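Local structure of beta chain (6IYH) at residues B[41-47]-B[56-62]; B[36-40]-B[95-101]; B[13-17]-B[113-117]. The protein probably carries oxygen as the haem-binding beta subunit of a four-chain haemoglobin from the Persian sturgeon. One frame throughout, in Å; residues are numbered along the deposited sequence.

Interaction 1. Residues B[41-47]-B[56-62]; sequences FGAFGNI and NAQVHAH. With HEM (protoporphyrin IX containing Fe), chain D.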
loop_
_atom_site.group_PDB
_atom_site.type_symbol
_atom_site.label_atom_id
_atom_site.label_comp_id
_atom_site.label_asym_id
_atom_site.label_seq_id
_atom_site.Cartn_x
_atom_site.Cartn_y
_atom_site.Cartn_z
ATOM N N PHE B 41 -17.001 -4.125 -12.147
ATOM C CA PHE B 41 -17.515 -5.169 -13.052
ATOM C C PHE B 41 -19.060 -5.273 -12.965
ATOM O O PHE B 41 -19.624 -6.366 -12.898
ATOM C CB PHE B 41 -16.966 -6.519 -12.610
ATOM C CG PHE B 41 -15.515 -6.670 -12.767
ATOM C CD1 PHE B 41 -14.940 -6.936 -14.019
ATOM C CD2 PHE B 41 -14.694 -6.645 -11.672
ATOM C CE1 PHE B 41 -13.555 -7.073 -14.163
ATOM C CE2 PHE B 41 -13.335 -6.748 -11.819
ATOM C CZ PHE B 41 -12.778 -7.022 -13.057
ATOM N N GLY B 42 -19.734 -4.157 -12.918
ATOM C CA GLY B 42 -21.222 -4.128 -13.095
ATOM C C GLY B 42 -21.894 -4.887 -14.249
ATOM O O GLY B 42 -22.976 -5.426 -14.066
ATOM N N ALA B 43 -21.259 -4.922 -15.411
ATOM C CA ALA B 43 -21.684 -5.692 -16.578
ATOM C C ALA B 43 -21.932 -7.213 -16.376
ATOM O O ALA B 43 -22.460 -7.893 -17.263
ATOM C CB ALA B 43 -20.634 -5.493 -17.666
ATOM N N PHE B 44 -21.458 -7.782 -15.275
ATOM C CA PHE B 44 -21.523 -9.204 -15.039
ATOM C C PHE B 44 -22.790 -9.645 -14.356
ATOM O O PHE B 44 -23.030 -10.830 -14.223
ATOM C CB PHE B 44 -20.315 -9.679 -14.210
ATOM C CG PHE B 44 -18.996 -9.603 -14.907
ATOM C CD1 PHE B 44 -18.857 -9.202 -16.226
ATOM C CD2 PHE B 44 -17.873 -9.931 -14.202
ATOM C CE1 PHE B 44 -17.611 -9.114 -16.823
ATOM C CE2 PHE B 44 -16.614 -9.822 -14.808
ATOM C CZ PHE B 44 -16.502 -9.435 -16.124
ATOM N N GLY B 45 -23.609 -8.700 -13.883
ATOM C CA GLY B 45 -24.790 -9.015 -13.150
ATOM C C GLY B 45 -24.503 -9.181 -11.688
ATOM O O GLY B 45 -23.688 -8.438 -11.088
ATOM N N ASN B 46 -25.164 -10.156 -11.090
ATOM C CA ASN B 46 -25.062 -10.378 -9.701
ATOM C C ASN B 46 -23.739 -11.080 -9.356
ATOM O O ASN B 46 -23.497 -12.232 -9.699
ATOM C CB ASN B 46 -26.251 -11.158 -9.147
ATOM C CG ASN B 46 -26.131 -11.399 -7.637
ATOM O OD1 ASN B 46 -25.466 -10.618 -6.884
ATOM N ND2 ASN B 46 -26.737 -12.508 -7.177
ATOM N N ILE B 47 -22.864 -10.297 -8.723
ATOM C CA ILE B 47 -21.570 -10.788 -8.262
ATOM C C ILE B 47 -21.387 -10.392 -6.814
ATOM O O ILE B 47 -20.246 -10.089 -6.397
ATOM C CB ILE B 47 -20.420 -10.308 -9.145
ATOM C CG1 ILE B 47 -20.461 -8.801 -9.302
ATOM C CG2 ILE B 47 -20.521 -10.952 -10.543
ATOM C CD1 ILE B 47 -19.310 -8.168 -10.062
ATOM N N ASN B 56 -20.889 -17.693 -11.875
ATOM C CA ASN B 56 -21.214 -16.752 -12.914
ATOM C C ASN B 56 -20.376 -16.970 -14.197
ATOM O O ASN B 56 -19.181 -16.698 -14.255
ATOM C CB ASN B 56 -21.019 -15.330 -12.337
ATOM C CG ASN B 56 -21.487 -14.253 -13.256
ATOM O OD1 ASN B 56 -21.202 -14.250 -14.415
ATOM N ND2 ASN B 56 -22.158 -13.268 -12.710
ATOM N N ALA B 57 -21.069 -17.306 -15.295
ATOM C CA ALA B 57 -20.419 -17.522 -16.608
ATOM C C ALA B 57 -19.605 -16.360 -17.122
ATOM O O ALA B 57 -18.574 -16.572 -17.730
ATOM C CB ALA B 57 -21.486 -17.960 -17.652
ATOM N N GLN B 58 -20.028 -15.125 -16.866
ATOM C CA GLN B 58 -19.284 -13.961 -17.269
ATOM C C GLN B 58 -18.036 -13.763 -16.478
ATOM O O GLN B 58 -17.057 -13.330 -17.060
ATOM C CB GLN B 58 -20.113 -12.688 -17.243
ATOM C CG GLN B 58 -21.172 -12.817 -18.311
ATOM C CD GLN B 58 -22.149 -11.692 -18.260
ATOM O OE1 GLN B 58 -21.902 -10.658 -18.869
ATOM N NE2 GLN B 58 -23.332 -11.913 -17.597
ATOM N N VAL B 59 -18.106 -14.108 -15.205
ATOM C CA VAL B 59 -16.842 -14.084 -14.417
ATOM C C VAL B 59 -15.835 -15.071 -15.005
ATOM O O VAL B 59 -14.652 -14.771 -15.174
ATOM C CB VAL B 59 -17.148 -14.395 -12.959
ATOM C CG1 VAL B 59 -15.844 -14.479 -12.157
ATOM C CG2 VAL B 59 -17.964 -13.258 -12.375
ATOM N N HIS B 60 -16.293 -16.289 -15.245
ATOM C CA HIS B 60 -15.434 -17.282 -15.844
ATOM C C HIS B 60 -14.849 -16.799 -17.153
ATOM O O HIS B 60 -13.614 -16.935 -17.392
ATOM C CB HIS B 60 -16.133 -18.579 -16.073
ATOM C CG HIS B 60 -16.809 -19.127 -14.855
ATOM N ND1 HIS B 60 -17.915 -19.947 -14.949
ATOM C CD2 HIS B 60 -16.647 -18.879 -13.536
ATOM C CE1 HIS B 60 -18.332 -20.257 -13.733
ATOM N NE2 HIS B 60 -17.532 -19.667 -12.859
ATOM N N ALA B 61 -15.680 -16.264 -18.068
ATOM C CA ALA B 61 -15.155 -15.790 -19.319
ATOM C C ALA B 61 -14.122 -14.672 -19.175
ATOM O O ALA B 61 -13.069 -14.592 -19.879
ATOM C CB ALA B 61 -16.320 -15.345 -20.238
ATOM N N HIS B 62 -14.403 -13.759 -18.269
ATOM C CA HIS B 62 -13.488 -12.660 -18.057
ATOM C C HIS B 62 -12.152 -13.098 -17.450
ATOM O O HIS B 62 -11.080 -12.626 -17.831
ATOM C CB HIS B 62 -14.070 -11.503 -17.213
ATOM C CG HIS B 62 -13.193 -10.317 -17.267
ATOM N ND1 HIS B 62 -12.961 -9.652 -18.459
ATOM C CD2 HIS B 62 -12.368 -9.747 -16.334
ATOM C CE1 HIS B 62 -12.038 -8.735 -18.261
ATOM N NE2 HIS B 62 -11.685 -8.743 -16.977
HETATM C CHA HEM D . -10.868 -5.605 -18.923
HETATM C CHB HEM D . -6.504 -7.535 -18.396
HETATM C CHC HEM D . -6.685 -6.443 -13.667
HETATM C CHD HEM D . -10.999 -4.376 -14.277
HETATM C C1A HEM D . -9.642 -6.187 -19.148
HETATM C C2A HEM D . -9.284 -6.755 -20.410
HETATM C C3A HEM D . -8.092 -7.308 -20.265
HETATM C C4A HEM D . -7.690 -7.133 -18.914
HETATM C CMA HEM D . -7.288 -8.032 -21.346
HETATM C CAA HEM D . -10.076 -6.725 -21.705
HETATM C CBA HEM D . -9.613 -5.533 -22.539
HETATM C CGA HEM D . -10.310 -5.403 -23.886
HETATM O O1A HEM D . -11.527 -5.141 -23.976
HETATM O O2A HEM D . -9.665 -5.537 -24.941
HETATM C C1B HEM D . -6.161 -7.418 -17.032
HETATM C C2B HEM D . -4.923 -7.876 -16.464
HETATM C C3B HEM D . -5.026 -7.631 -15.126
HETATM C C4B HEM D . -6.266 -6.897 -14.916
HETATM C CMB HEM D . -3.758 -8.638 -17.118
HETATM C CAB HEM D . -4.106 -7.895 -13.998
HETATM C CBB HEM D . -3.079 -8.761 -14.066
HETATM C C1C HEM D . -7.883 -5.843 -13.358
HETATM C C2C HEM D . -8.348 -5.385 -12.068
HETATM C C3C HEM D . -9.582 -4.781 -12.259
HETATM C C4C HEM D . -9.845 -4.797 -13.700
HETATM C CMC HEM D . -7.624 -5.749 -10.821
HETATM C CAC HEM D . -10.556 -4.228 -11.285
HETATM C CBC HEM D . -10.381 -4.412 -9.968
HETATM C C1D HEM D . -11.318 -4.630 -15.623
HETATM C C2D HEM D . -12.616 -4.265 -16.164
HETATM C C3D HEM D . -12.593 -4.550 -17.474
HETATM C C4D HEM D . -11.267 -5.143 -17.663
HETATM C CMD HEM D . -13.748 -3.563 -15.409
HETATM C CAD HEM D . -13.708 -4.398 -18.498
HETATM C CBD HEM D . -14.643 -5.613 -18.226
HETATM C CGD HEM D . -15.862 -5.760 -19.124
HETATM O O1D HEM D . -15.809 -6.404 -20.187
HETATM O O2D HEM D . -16.939 -5.307 -18.744
HETATM N NA HEM D . -8.676 -6.430 -18.266
HETATM N NB HEM D . -6.894 -6.768 -16.099
HETATM N NC HEM D . -8.806 -5.418 -14.303
HETATM N ND HEM D . -10.456 -5.151 -16.532
HETATM FE FE HEM D . -8.725 -5.898 -16.334
HETATM O O HOH W 1 -9.601 -7.688 -15.729
#
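Phe44 and Gln58 bring the two backbones closest, with Phe44 CA 5.7 Å from Gln58 CA, where the 3-10 turn 42-44 lies against the first turn of helix 57-75. Asn56 is the N-cap of that helix, and its amide works in two directions. OD1 accepts from Val59 N at 3.2 Å and, weakly, from Gln58 N. ND2 donates to Phe44 O at 3.0 Å in an almost straight bond (N-H...O 175°). The oxygen lies in the amide plane of Asn56, but ND2 sits above the carbonyl plane of Phe44. A weak second bond runs from ND2 to Asn46 O. With CG anti to the backbone N (chi1 -173°), one side chain thus joins the helix start to two carbonyls of segment 41-47.

The rest of the contact is mostly apolar. Phe44 CD2 touches Val59 CG2 at 3.8 Å, and Gln58 O lies over one face of the Phe44 ring. Phe44 CZ, at the far end of the ring, reaches His62 CB at 3.4 Å. Ile47 CG2 packs against both Val59 CG2 and the amide of Asn56. Leu27 of helix 19-33 also touches Val59 and His62. Phe41 CE1 meets His62 CD2 at 3.6 Å, with the two rings inclined at 57°, and Phe41 CZ rests against the haem methine carbon CHD.

The imidazole of His62 meets the haem with its edge. Its NE2 is hydrogen-bonded to a water at 2.6 Å, and this water O binds the haem iron at 2.1 Å. The aromatic cluster Phe41, Phe44 and His62 is characteristic of the distal haem pocket of globins, where His62 takes the place of the distal histidine.

Interaction 2. Residues B[36-40]-B[95-101]; sequences WTQRY and LHVDPDN. With HEM (protoporphyrin IX containing Fe), chain D.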
loop_
_atom_site.group_PDB
_atom_site.type_symbol
_atom_site.label_atom_id
_atom_site.label_comp_id
_atom_site.label_asym_id
_atom_site.label_seq_id
_atom_site.Cartn_x
_atom_site.Cartn_y
_atom_site.Cartn_z
ATOM N N TRP B 36 -14.942 -5.033 -2.866
ATOM C CA TRP B 36 -15.045 -3.723 -3.446
ATOM C C TRP B 36 -14.703 -3.679 -4.893
ATOM O O TRP B 36 -15.232 -2.838 -5.600
ATOM C CB TRP B 36 -14.243 -2.716 -2.691
ATOM C CG TRP B 36 -12.801 -3.074 -2.456
ATOM C CD1 TRP B 36 -11.739 -2.821 -3.293
ATOM C CD2 TRP B 36 -12.273 -3.744 -1.330
ATOM N NE1 TRP B 36 -10.604 -3.285 -2.744
ATOM C CE2 TRP B 36 -10.884 -3.864 -1.542
ATOM C CE3 TRP B 36 -12.835 -4.304 -0.168
ATOM C CZ2 TRP B 36 -10.060 -4.407 -0.626
ATOM C CZ3 TRP B 36 -12.023 -4.876 0.720
ATOM C CH2 TRP B 36 -10.639 -4.975 0.470
ATOM N N THR B 37 -13.919 -4.653 -5.366
ATOM C CA THR B 37 -13.619 -4.728 -6.744
ATOM C C THR B 37 -14.828 -5.048 -7.609
ATOM O O THR B 37 -14.741 -4.810 -8.799
ATOM C CB THR B 37 -12.490 -5.790 -7.040
ATOM O OG1 THR B 37 -12.886 -7.104 -6.634
ATOM C CG2 THR B 37 -11.179 -5.388 -6.297
ATOM N N GLN B 38 -15.893 -5.585 -7.012
ATOM C CA GLN B 38 -17.132 -5.855 -7.689
ATOM C C GLN B 38 -17.680 -4.563 -8.376
ATOM O O GLN B 38 -18.352 -4.667 -9.433
ATOM C CB GLN B 38 -18.182 -6.483 -6.774
ATOM C CG GLN B 38 -17.898 -7.898 -6.235
ATOM C CD GLN B 38 -18.655 -8.199 -4.985
ATOM O OE1 GLN B 38 -19.700 -7.560 -4.732
ATOM N NE2 GLN B 38 -18.181 -9.134 -4.176
ATOM N N ARG B 39 -17.343 -3.393 -7.842
ATOM C CA ARG B 39 -17.855 -2.141 -8.409
ATOM C C ARG B 39 -17.376 -1.933 -9.828
ATOM O O ARG B 39 -18.018 -1.202 -10.596
ATOM C CB ARG B 39 -17.457 -0.916 -7.583
ATOM C CG ARG B 39 -16.002 -0.423 -7.740
ATOM C CD ARG B 39 -15.691 0.888 -7.005
ATOM N NE ARG B 39 -16.511 1.974 -7.476
ATOM C CZ ARG B 39 -16.301 2.665 -8.592
ATOM N NH1 ARG B 39 -15.290 2.380 -9.392
ATOM N NH2 ARG B 39 -17.098 3.677 -8.911
ATOM N N TYR B 40 -16.213 -2.491 -10.167
ATOM C CA TYR B 40 -15.650 -2.201 -11.483
ATOM C C TYR B 40 -16.300 -3.087 -12.545
ATOM O O TYR B 40 -16.222 -2.758 -13.694
ATOM C CB TYR B 40 -14.168 -2.365 -11.478
ATOM C CG TYR B 40 -13.393 -1.469 -10.542
ATOM C CD1 TYR B 40 -13.086 -0.151 -10.865
ATOM C CD2 TYR B 40 -12.963 -1.946 -9.317
ATOM C CE1 TYR B 40 -12.332 0.671 -10.036
ATOM C CE2 TYR B 40 -12.159 -1.130 -8.469
ATOM C CZ TYR B 40 -11.877 0.208 -8.818
ATOM O OH TYR B 40 -11.068 1.033 -8.025
ATOM N N LEU B 95 -11.519 2.945 -17.042
ATOM C CA LEU B 95 -12.121 2.131 -15.964
ATOM C C LEU B 95 -11.871 2.723 -14.580
ATOM O O LEU B 95 -12.583 2.374 -13.631
ATOM C CB LEU B 95 -11.586 0.715 -16.002
ATOM C CG LEU B 95 -11.800 -0.038 -17.333
ATOM C CD1 LEU B 95 -11.258 -1.446 -17.108
ATOM C CD2 LEU B 95 -13.246 -0.152 -17.764
ATOM N N HIS B 96 -10.864 3.569 -14.484
ATOM C CA HIS B 96 -10.489 4.228 -13.251
ATOM C C HIS B 96 -10.123 3.212 -12.157
ATOM O O HIS B 96 -10.428 3.429 -10.974
ATOM C CB HIS B 96 -11.584 5.154 -12.737
ATOM C CG HIS B 96 -12.234 5.978 -13.822
ATOM N ND1 HIS B 96 -11.636 7.078 -14.385
ATOM C CD2 HIS B 96 -13.418 5.823 -14.445
ATOM C CE1 HIS B 96 -12.417 7.561 -15.343
ATOM N NE2 HIS B 96 -13.498 6.813 -15.407
ATOM N N VAL B 97 -9.400 2.161 -12.546
ATOM C CA VAL B 97 -9.133 1.098 -11.499
ATOM C C VAL B 97 -7.960 1.557 -10.636
ATOM O O VAL B 97 -6.876 1.914 -11.139
ATOM C CB VAL B 97 -8.749 -0.208 -12.167
ATOM C CG1 VAL B 97 -8.256 -1.245 -11.137
ATOM C CG2 VAL B 97 -9.856 -0.787 -13.028
ATOM N N ASP B 98 -8.158 1.653 -9.292
ATOM C CA ASP B 98 -7.027 1.958 -8.441
ATOM C C ASP B 98 -5.964 0.866 -8.548
ATOM O O ASP B 98 -6.309 -0.323 -8.437
ATOM C CB ASP B 98 -7.401 2.103 -6.987
ATOM C CG ASP B 98 -6.236 2.539 -6.134
ATOM O OD1 ASP B 98 -5.287 1.743 -5.847
ATOM O OD2 ASP B 98 -6.233 3.684 -5.725
ATOM N N PRO B 99 -4.720 1.259 -8.809
ATOM C CA PRO B 99 -3.680 0.252 -9.109
ATOM C C PRO B 99 -3.366 -0.724 -7.980
ATOM O O PRO B 99 -2.774 -1.774 -8.245
ATOM C CB PRO B 99 -2.443 1.083 -9.404
ATOM C CG PRO B 99 -2.921 2.473 -9.593
ATOM C CD PRO B 99 -4.247 2.663 -8.999
ATOM N N ASP B 100 -3.764 -0.423 -6.725
ATOM C CA ASP B 100 -3.591 -1.433 -5.679
ATOM C C ASP B 100 -4.316 -2.707 -5.976
ATOM O O ASP B 100 -3.882 -3.760 -5.596
ATOM C CB ASP B 100 -4.122 -0.910 -4.334
ATOM C CG ASP B 100 -3.197 0.094 -3.694
ATOM O OD1 ASP B 100 -2.130 0.400 -4.237
ATOM O OD2 ASP B 100 -3.523 0.523 -2.603
ATOM N N ASN B 101 -5.394 -2.633 -6.748
ATOM C CA ASN B 101 -6.101 -3.820 -7.117
ATOM C C ASN B 101 -5.322 -4.747 -8.078
ATOM O O ASN B 101 -5.587 -5.960 -8.033
ATOM C CB ASN B 101 -7.407 -3.465 -7.714
ATOM C CG ASN B 101 -8.279 -2.715 -6.738
ATOM O OD1 ASN B 101 -8.611 -3.266 -5.709
ATOM N ND2 ASN B 101 -8.670 -1.507 -7.084
HETATM C CHA HEM D . -10.868 -5.605 -18.923
HETATM C CHB HEM D . -6.504 -7.535 -18.396
HETATM C CHC HEM D . -6.685 -6.443 -13.667
HETATM C CHD HEM D . -10.999 -4.376 -14.277
HETATM C C1A HEM D . -9.642 -6.187 -19.148
HETATM C C2A HEM D . -9.284 -6.755 -20.410
HETATM C C3A HEM D . -8.092 -7.308 -20.265
HETATM C C4A HEM D . -7.690 -7.133 -18.914
HETATM C CMA HEM D . -7.288 -8.032 -21.346
HETATM C CAA HEM D . -10.076 -6.725 -21.705
HETATM C CBA HEM D . -9.613 -5.533 -22.539
HETATM C CGA HEM D . -10.310 -5.403 -23.886
HETATM O O1A HEM D . -11.527 -5.141 -23.976
HETATM O O2A HEM D . -9.665 -5.537 -24.941
HETATM C C1B HEM D . -6.161 -7.418 -17.032
HETATM C C2B HEM D . -4.923 -7.876 -16.464
HETATM C C3B HEM D . -5.026 -7.631 -15.126
HETATM C C4B HEM D . -6.266 -6.897 -14.916
HETATM C CMB HEM D . -3.758 -8.638 -17.118
HETATM C CAB HEM D . -4.106 -7.895 -13.998
HETATM C CBB HEM D . -3.079 -8.761 -14.066
HETATM C C1C HEM D . -7.883 -5.843 -13.358
HETATM C C2C HEM D . -8.348 -5.385 -12.068
HETATM C C3C HEM D . -9.582 -4.781 -12.259
HETATM C C4C HEM D . -9.845 -4.797 -13.700
HETATM C CMC HEM D . -7.624 -5.749 -10.821
HETATM C CAC HEM D . -10.556 -4.228 -11.285
HETATM C CBC HEM D . -10.381 -4.412 -9.968
HETATM C C1D HEM D . -11.318 -4.630 -15.623
HETATM C C2D HEM D . -12.616 -4.265 -16.164
HETATM C C3D HEM D . -12.593 -4.550 -17.474
HETATM C C4D HEM D . -11.267 -5.143 -17.663
HETATM C CMD HEM D . -13.748 -3.563 -15.409
HETATM C CAD HEM D . -13.708 -4.398 -18.498
HETATM C CBD HEM D . -14.643 -5.613 -18.226
HETATM C CGD HEM D . -15.862 -5.760 -19.124
HETATM O O1D HEM D . -15.809 -6.404 -20.187
HETATM O O2D HEM D . -16.939 -5.307 -18.744
HETATM N NA HEM D . -8.676 -6.430 -18.266
HETATM N NB HEM D . -6.894 -6.768 -16.099
HETATM N NC HEM D . -8.806 -5.418 -14.303
HETATM N ND HEM D . -10.456 -5.151 -16.532
HETATM FE FE HEM D . -8.725 -5.898 -16.334
HETATM O O HOH W 2 -8.315 -1.349 -3.610
HETATM O O HOH W 1 -9.601 -7.688 -15.729
#
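Tyr40 and Asp98 join two elements of the globin haem pocket: the 3-10 turn 36-40 after helix 19-33 and the corner 95-99 before helix 100-117. Asp98 N donates to Tyr40 OH at 3.2 Å in an almost straight bond (175°). With CG turned opposite the carbonyl carbon (chi1 -61°), the Tyr40 ring is wedged against the corner. His96 O lies at its edge, 3.5 Å from Tyr40 CE1, and Val97 CG2 is 3.9 Å from Tyr40 CD1. Arg39 CG lies over one ring face, toward its rim. These are the C and FG regions of the globin fold, which in haemoglobins meet a partner subunit. Here Tyr40 OH and Asn101 ND2 each bond an acidic side chain of another chain. A phenylalanine in place of this tyrosine would probably leave Asp98 N and the acidic partner of Tyr40 OH without the hydroxyl as a mate.

Thr37 sends its methyl CG2 to Asn101 OD1 at 3.4 Å, while Thr37 OG1 bonds Tyr34 O. A water donates to Asn101 OD1 at 2.9 Å and accepts a weak bond from Trp36 NE1. Asp98 OD1 caps the next helix by accepting from Asp100 N. Leu95 CD1 packs on the porphyrin, 3.3 Å from haem C2D.

Interaction 3. Residues B[13-17]-B[113-117]; sequences LWAKV and LAATF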
loop_
_atom_site.group_PDB
_atom_site.type_symbol
_atom_site.label_atom_id
_atom_site.label_comp_id
_atom_site.label_asym_id
_atom_site.label_seq_id
_atom_site.Cartn_x
_atom_site.Cartn_y
_atom_site.Cartn_z
ATOM N N LEU B 13 5.854 -23.827 -16.533
ATOM C CA LEU B 13 4.607 -23.850 -15.788
ATOM C C LEU B 13 3.477 -23.377 -16.679
ATOM O O LEU B 13 2.389 -23.951 -16.624
ATOM C CB LEU B 13 4.736 -22.953 -14.523
ATOM C CG LEU B 13 3.557 -23.125 -13.566
ATOM C CD1 LEU B 13 3.893 -22.807 -12.100
ATOM C CD2 LEU B 13 2.495 -22.080 -13.883
ATOM N N TRP B 14 3.707 -22.369 -17.515
ATOM C CA TRP B 14 2.682 -21.794 -18.385
ATOM C C TRP B 14 2.158 -22.831 -19.339
ATOM O O TRP B 14 0.957 -22.885 -19.632
ATOM C CB TRP B 14 3.155 -20.607 -19.166
ATOM C CG TRP B 14 2.103 -19.937 -19.899
ATOM C CD1 TRP B 14 1.924 -19.843 -21.227
ATOM C CD2 TRP B 14 0.971 -19.236 -19.297
ATOM N NE1 TRP B 14 0.771 -19.177 -21.500
ATOM C CE2 TRP B 14 0.186 -18.758 -20.346
ATOM C CE3 TRP B 14 0.557 -19.017 -17.972
ATOM C CZ2 TRP B 14 -1.022 -18.038 -20.134
ATOM C CZ3 TRP B 14 -0.603 -18.234 -17.764
ATOM C CH2 TRP B 14 -1.356 -17.786 -18.824
ATOM N N ALA B 15 3.057 -23.708 -19.786
ATOM C CA ALA B 15 2.627 -24.742 -20.739
ATOM C C ALA B 15 1.604 -25.708 -20.153
ATOM O O ALA B 15 0.931 -26.435 -20.920
ATOM C CB ALA B 15 3.844 -25.504 -21.238
ATOM N N LYS B 16 1.429 -25.741 -18.825
ATOM C CA LYS B 16 0.477 -26.602 -18.184
ATOM C C LYS B 16 -0.702 -25.795 -17.580
ATOM O O LYS B 16 -1.495 -26.389 -16.894
ATOM C CB LYS B 16 1.104 -27.368 -17.047
ATOM C CG LYS B 16 2.242 -28.265 -17.477
ATOM C CD LYS B 16 2.759 -29.085 -16.304
ATOM C CE LYS B 16 3.375 -30.329 -16.934
ATOM N NZ LYS B 16 4.245 -31.064 -15.987
ATOM N N VAL B 17 -0.759 -24.493 -17.820
ATOM C CA VAL B 17 -1.891 -23.688 -17.210
ATOM C C VAL B 17 -3.147 -23.789 -18.110
ATOM O O VAL B 17 -3.119 -23.415 -19.267
ATOM C CB VAL B 17 -1.478 -22.207 -17.042
ATOM C CG1 VAL B 17 -2.699 -21.302 -16.846
ATOM C CG2 VAL B 17 -0.482 -22.087 -15.875
ATOM N N LEU B 113 -2.027 -20.491 -8.553
ATOM C CA LEU B 113 -0.982 -21.333 -9.139
ATOM C C LEU B 113 -0.503 -22.300 -8.051
ATOM O O LEU B 113 -0.323 -23.457 -8.325
ATOM C CB LEU B 113 0.207 -20.541 -9.637
ATOM C CG LEU B 113 -0.114 -19.640 -10.822
ATOM C CD1 LEU B 113 1.072 -18.808 -11.181
ATOM C CD2 LEU B 113 -0.617 -20.410 -12.028
ATOM N N ALA B 114 -0.274 -21.814 -6.828
ATOM C CA ALA B 114 0.068 -22.741 -5.672
ATOM C C ALA B 114 -0.940 -23.859 -5.497
ATOM O O ALA B 114 -0.595 -25.065 -5.372
ATOM C CB ALA B 114 0.208 -21.933 -4.397
ATOM N N ALA B 115 -2.226 -23.506 -5.467
ATOM C CA ALA B 115 -3.312 -24.499 -5.295
ATOM C C ALA B 115 -3.324 -25.517 -6.460
ATOM O O ALA B 115 -3.559 -26.737 -6.216
ATOM C CB ALA B 115 -4.658 -23.800 -5.140
ATOM N N THR B 116 -3.035 -25.031 -7.654
ATOM C CA THR B 116 -3.128 -25.808 -8.854
ATOM C C THR B 116 -1.920 -26.755 -8.997
ATOM O O THR B 116 -2.088 -27.900 -9.474
ATOM C CB THR B 116 -3.211 -24.872 -10.093
ATOM O OG1 THR B 116 -4.447 -24.091 -10.025
ATOM C CG2 THR B 116 -3.225 -25.647 -11.417
ATOM N N PHE B 117 -0.718 -26.295 -8.650
ATOM C CA PHE B 117 0.528 -27.026 -8.937
ATOM C C PHE B 117 1.113 -27.714 -7.735
ATOM O O PHE B 117 1.963 -28.623 -7.932
ATOM C CB PHE B 117 1.526 -26.136 -9.668
ATOM C CG PHE B 117 1.116 -25.860 -11.062
ATOM C CD1 PHE B 117 1.377 -26.818 -12.093
ATOM C CD2 PHE B 117 0.454 -24.685 -11.399
ATOM C CE1 PHE B 117 0.933 -26.552 -13.385
ATOM C CE2 PHE B 117 0.079 -24.411 -12.677
ATOM C CZ PHE B 117 0.273 -25.389 -13.681
#
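Phe117, on the last turn of helix 100-117, is the main side chain of this contact with Leu13, Lys16 and Val17. The first kind of interaction is CH-pi. Leu13 CG sits over one face of the Phe117 ring, 4.0 Å from its centroid and 16° off the normal. Phe117 has CG anti to its carbonyl carbon (chi1 -71°), and its ring reaches across to the 13-17 segment. On the opposite face lies Thr116 CG2 of the same helix, toward the rim.

The second kind is contact at the ring edge. Lys16 CB lies in the ring plane, 3.8 Å from Phe117 CE1, and the rest of the lysine chain leads away. Val17 CG2 also comes in at the edge, 4.0 Å from Phe117 CE2, and the two side chains cross at about a right angle.

The third kind is apolar side-chain packing. Leu13 CD2 meets Leu113 CD2 at 4.0 Å and Phe117 CE2 at 3.6 Å, so this one methyl joins both residues. Val17 CG2 touches Leu113 CD2 more loosely, at 4.2 Å. Trp129 of helix 123-142 and Tyr121 pack on both Leu13 and Leu113.

The backbone bonds here run inside each segment. A type I turn from Trp14 to Val17, with Val17 N bonded to Trp14 O at 3.0 Å, puts Lys16 and Val17 beside the ring. Phe117 N bonds Leu113 O, which sets Phe117 one turn after Leu113. The contact joins the C-terminal part of helix 4-14 and the turn after it to the end of helix 100-117. Its side-chain contacts are carbon to carbon, so the hold probably rests on shape and burial rather than on directed bonds.

From the N terminus, segment 13-17 comes first, running from helix 4-14 into the turn that follows. It meets 113-117 in interaction 3, which closes the widest loop, with 95 residues between its segments. Interaction 2 lies within that loop and closes a shorter one, tying 36-40, after helix 19-33, to the approach to helix 100-117. Interaction 1 is nested inside it and ties 41-47, further along the same connection, to the start of helix 57-75. None of the loops cross. Interactions 1 and 2 touch one another and the same haem. Interaction 3 uses the far end of helix 100-117, on the opposite side of the chain's centre from interaction 2.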